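Local coordinates for protein L-threonine dehydrogenase (PDB 2YY7) that probably catalyses the NAD-dependent oxidation of L-threonine at its 3-hydroxyl, as an epimerase-like member of the short-chain dehydrogenase-reductase superfamily, at residues T185-D190 and K199-F204. Numbering follows the deposited sequence.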
ATOM      1  N   THR A 185     -16.748  -8.929  10.018  1.00 12.34           N
ATOM      2  CA  THR A 185     -16.887  -9.884  11.111  1.00 11.66           C
ATOM      3  C   THR A 185     -18.022  -9.528  12.071  1.00 12.08           C
ATOM      4  O   THR A 185     -18.220 -10.200  13.085  1.00 11.71           O
ATOM      5  CB  THR A 185     -15.569  -9.966  11.910  1.00 12.18           C
ATOM      6  OG1 THR A 185     -15.158  -8.648  12.296  1.00 10.62           O
ATOM      7  CG2 THR A 185     -14.469 -10.593  11.066  1.00  9.77           C
ATOM      8  N   ASP A 186     -18.775  -8.482  11.748  1.00 11.73           N
ATOM      9  CA  ASP A 186     -19.863  -8.027  12.608  1.00 11.97           C
ATOM     10  C   ASP A 186     -20.932  -9.073  12.936  1.00 12.07           C
ATOM     11  O   ASP A 186     -21.670  -8.915  13.910  1.00 11.94           O
ATOM     12  CB  ASP A 186     -20.523  -6.787  11.997  1.00 12.34           C
ATOM     13  CG  ASP A 186     -19.592  -5.579  11.969  1.00 15.87           C
ATOM     14  OD1 ASP A 186     -18.392  -5.721  12.296  1.00 20.38           O
ATOM     15  OD2 ASP A 186     -20.065  -4.482  11.618  1.00 14.97           O
ATOM     16  N   TYR A 187     -21.017 -10.140  12.146  1.00 11.56           N
ATOM     17  CA  TYR A 187     -22.021 -11.170  12.411  1.00 11.54           C
ATOM     18  C   TYR A 187     -21.802 -11.814  13.780  1.00 11.09           C
ATOM     19  O   TYR A 187     -22.753 -12.276  14.407  1.00 10.25           O
ATOM     20  CB  TYR A 187     -21.999 -12.267  11.336  1.00 11.24           C
ATOM     21  CG  TYR A 187     -21.085 -13.427  11.667  1.00 12.10           C
ATOM     22  CD1 TYR A 187     -19.745 -13.423  11.281  1.00 12.97           C
ATOM     23  CD2 TYR A 187     -21.550 -14.512  12.418  1.00 14.05           C
ATOM     24  CE1 TYR A 187     -18.888 -14.473  11.634  1.00 11.06           C
ATOM     25  CE2 TYR A 187     -20.699 -15.559  12.783  1.00 11.93           C
ATOM     26  CZ  TYR A 187     -19.372 -15.531  12.386  1.00 14.01           C
ATOM     27  OH  TYR A 187     -18.527 -16.555  12.758  1.00 12.32           O
ATOM     28  N   ALA A 188     -20.547 -11.849  14.233  1.00 10.64           N
ATOM     29  CA  ALA A 188     -20.205 -12.458  15.519  1.00 10.82           C
ATOM     30  C   ALA A 188     -20.739 -11.656  16.706  1.00 11.25           C
ATOM     31  O   ALA A 188     -20.695 -12.115  17.847  1.00 12.24           O
ATOM     32  CB  ALA A 188     -18.692 -12.632  15.635  1.00 11.10           C
ATOM     33  N   VAL A 189     -21.214 -10.445  16.429  1.00 11.44           N
ATOM     34  CA  VAL A 189     -21.797  -9.593  17.453  1.00 10.47           C
ATOM     35  C   VAL A 189     -23.314  -9.685  17.282  1.00 10.95           C
ATOM     36  O   VAL A 189     -24.043  -9.980  18.229  1.00 11.64           O
ATOM     37  CB  VAL A 189     -21.346  -8.123  17.295  1.00 10.78           C
ATOM     38  CG1 VAL A 189     -22.091  -7.228  18.290  1.00  9.61           C
ATOM     39  CG2 VAL A 189     -19.843  -8.025  17.523  1.00  9.13           C
ATOM     40  N   ASP A 190     -23.776  -9.456  16.058  1.00 11.33           N
ATOM     41  CA  ASP A 190     -25.202  -9.506  15.745  1.00 12.84           C
ATOM     42  C   ASP A 190     -25.865 -10.807  16.203  1.00 12.36           C
ATOM     43  O   ASP A 190     -26.969 -10.795  16.749  1.00 12.87           O
ATOM     44  CB  ASP A 190     -25.406  -9.339  14.239  1.00 13.53           C
ATOM     45  CG  ASP A 190     -25.080  -7.940  13.755  1.00 16.01           C
ATOM     46  OD1 ASP A 190     -25.042  -7.739  12.522  1.00 18.10           O
ATOM     47  OD2 ASP A 190     -24.867  -7.046  14.600  1.00 17.19           O
ATOM     48  N   LYS A 199     -34.213 -15.283  19.261  1.00 22.33           N
ATOM     49  CA  LYS A 199     -33.962 -16.710  19.413  1.00 22.58           C
ATOM     50  C   LYS A 199     -33.677 -17.353  18.057  1.00 22.14           C
ATOM     51  O   LYS A 199     -33.801 -18.564  17.898  1.00 20.52           O
ATOM     52  CB  LYS A 199     -35.165 -17.393  20.063  1.00 24.02           C
ATOM     53  CG  LYS A 199     -34.838 -18.108  21.355  1.00 26.77           C
ATOM     54  CD  LYS A 199     -34.319 -17.146  22.417  1.00 32.16           C
ATOM     55  CE  LYS A 199     -35.393 -16.166  22.862  1.00 36.24           C
ATOM     56  NZ  LYS A 199     -34.924 -15.320  23.999  1.00 37.53           N
ATOM     57  N   LYS A 200     -33.309 -16.521  17.084  1.00 21.55           N
ATOM     58  CA  LYS A 200     -32.974 -16.977  15.738  1.00 22.77           C
ATOM     59  C   LYS A 200     -32.164 -15.884  15.046  1.00 21.01           C
ATOM     60  O   LYS A 200     -32.271 -14.709  15.394  1.00 21.64           O
ATOM     61  CB  LYS A 200     -34.241 -17.289  14.933  1.00 22.56           C
ATOM     62  CG  LYS A 200     -35.171 -16.109  14.729  1.00 24.90           C
ATOM     63  CD  LYS A 200     -36.424 -16.521  13.964  1.00 26.50           C
ATOM     64  CE  LYS A 200     -37.177 -17.638  14.685  1.00 32.99           C
ATOM     65  NZ  LYS A 200     -38.410 -18.054  13.954  1.00 35.89           N
ATOM     66  N   TYR A 201     -31.353 -16.270  14.067  1.00 19.61           N
ATOM     67  CA  TYR A 201     -30.517 -15.305  13.367  1.00 17.15           C
ATOM     68  C   TYR A 201     -30.269 -15.692  11.914  1.00 17.03           C
ATOM     69  O   TYR A 201     -30.132 -16.870  11.587  1.00 16.84           O
ATOM     70  CB  TYR A 201     -29.171 -15.173  14.100  1.00 16.73           C
ATOM     71  CG  TYR A 201     -28.143 -14.282  13.420  1.00 14.07           C
ATOM     72  CD1 TYR A 201     -26.854 -14.751  13.163  1.00 14.36           C
ATOM     73  CD2 TYR A 201     -28.457 -12.976  13.039  1.00 10.08           C
ATOM     74  CE1 TYR A 201     -25.903 -13.950  12.543  1.00 11.49           C
ATOM     75  CE2 TYR A 201     -27.509 -12.158  12.415  1.00 12.80           C
ATOM     76  CZ  TYR A 201     -26.233 -12.655  12.169  1.00 13.48           C
ATOM     77  OH  TYR A 201     -25.294 -11.874  11.539  1.00 13.17           O
ATOM     78  N   GLU A 202     -30.232 -14.686  11.048  1.00 15.91           N
ATOM     79  CA  GLU A 202     -29.948 -14.898   9.640  1.00 16.92           C
ATOM     80  C   GLU A 202     -28.554 -14.312   9.417  1.00 14.63           C
ATOM     81  O   GLU A 202     -28.374 -13.097   9.371  1.00 15.94           O
ATOM     82  CB  GLU A 202     -31.002 -14.204   8.771  1.00 16.26           C
ATOM     83  CG  GLU A 202     -32.389 -14.851   8.893  1.00 21.66           C
ATOM     84  CD  GLU A 202     -33.412 -14.267   7.932  1.00 20.66           C
ATOM     85  OE1 GLU A 202     -34.550 -14.777   7.888  1.00 24.84           O
ATOM     86  OE2 GLU A 202     -33.081 -13.297   7.222  1.00 25.51           O
ATOM     87  N   CYS A 203     -27.576 -15.204   9.305  1.00 14.43           N
ATOM     88  CA  CYS A 203     -26.167 -14.853   9.132  1.00 14.24           C
ATOM     89  C   CYS A 203     -25.799 -14.394   7.716  1.00 15.31           C
ATOM     90  O   CYS A 203     -26.218 -15.009   6.735  1.00 16.05           O
ATOM     91  CB  CYS A 203     -25.323 -16.069   9.516  1.00 14.62           C
ATOM     92  SG  CYS A 203     -23.579 -15.750   9.793  1.00 12.93           S
ATOM     93  N   PHE A 204     -25.002 -13.330   7.606  1.00 13.73           N
ATOM     94  CA  PHE A 204     -24.606 -12.834   6.293  1.00 13.65           C
ATOM     95  C   PHE A 204     -23.318 -13.454   5.736  1.00 13.51           C
ATOM     96  O   PHE A 204     -22.756 -12.965   4.755  1.00 13.46           O
ATOM     97  CB  PHE A 204     -24.514 -11.297   6.296  1.00 13.05           C
ATOM     98  CG  PHE A 204     -23.462 -10.733   7.213  1.00 12.08           C
ATOM     99  CD1 PHE A 204     -22.113 -10.807   6.882  1.00 10.59           C
ATOM    100  CD2 PHE A 204     -23.828 -10.072   8.387  1.00 11.69           C
ATOM    101  CE1 PHE A 204     -21.142 -10.227   7.700  1.00 11.38           C
ATOM    102  CE2 PHE A 204     -22.866  -9.489   9.212  1.00 12.32           C
ATOM    103  CZ  PHE A 204     -21.522  -9.564   8.869  1.00  9.00           C
TER
HETATM  104  O   HOH W   1     -26.230  -9.391  10.952  1.00 12.53           O
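In the smaller lobe beside the Rossmann-type NAD-binding core of this epimerase-like dehydrogenase, the first turn of helix 187-197 packs through Y187 and D190 against strand 200-203 and F204, the strand being one of a parallel pair with strand 264-267. Y187 meets Y201, C203 and F204. Its CB lies over one face of the F204 ring, a CH-pi contact 4.0 Å from the centroid and 26° off the normal, in which the ring offers its pi surface to the CB hydrogens. C203 SG lies 3.5 Å from Y187 CD2 in an oblique sulfur-aromatic contact; SG, anti to the backbone N (chi1 -165°), is small enough to fit beside the ring. P249 and I252 of helix 249-257 also pack on Y187. Y201 reaches across from the strand with CG anti to its backbone N (chi1 175°), which brings its OH to 3.3 Å from Y187 CB and 3.7 Å from D190 CB. A tyrosine suits this place because its ring packs while its hydroxyl enters a water bridge. D190, partly exposed, suits the other end: CB packs on Y201 while its carboxylate accepts from the water. A phenylalanine in place of Y201 would probably leave the water without its hydroxyl partner and D190 without this link to the strand. That water, in the plane of the Y201 ring at its edge, lies 2.7 Å from Y201 OH and donates to D190 OD1 at 2.6 Å.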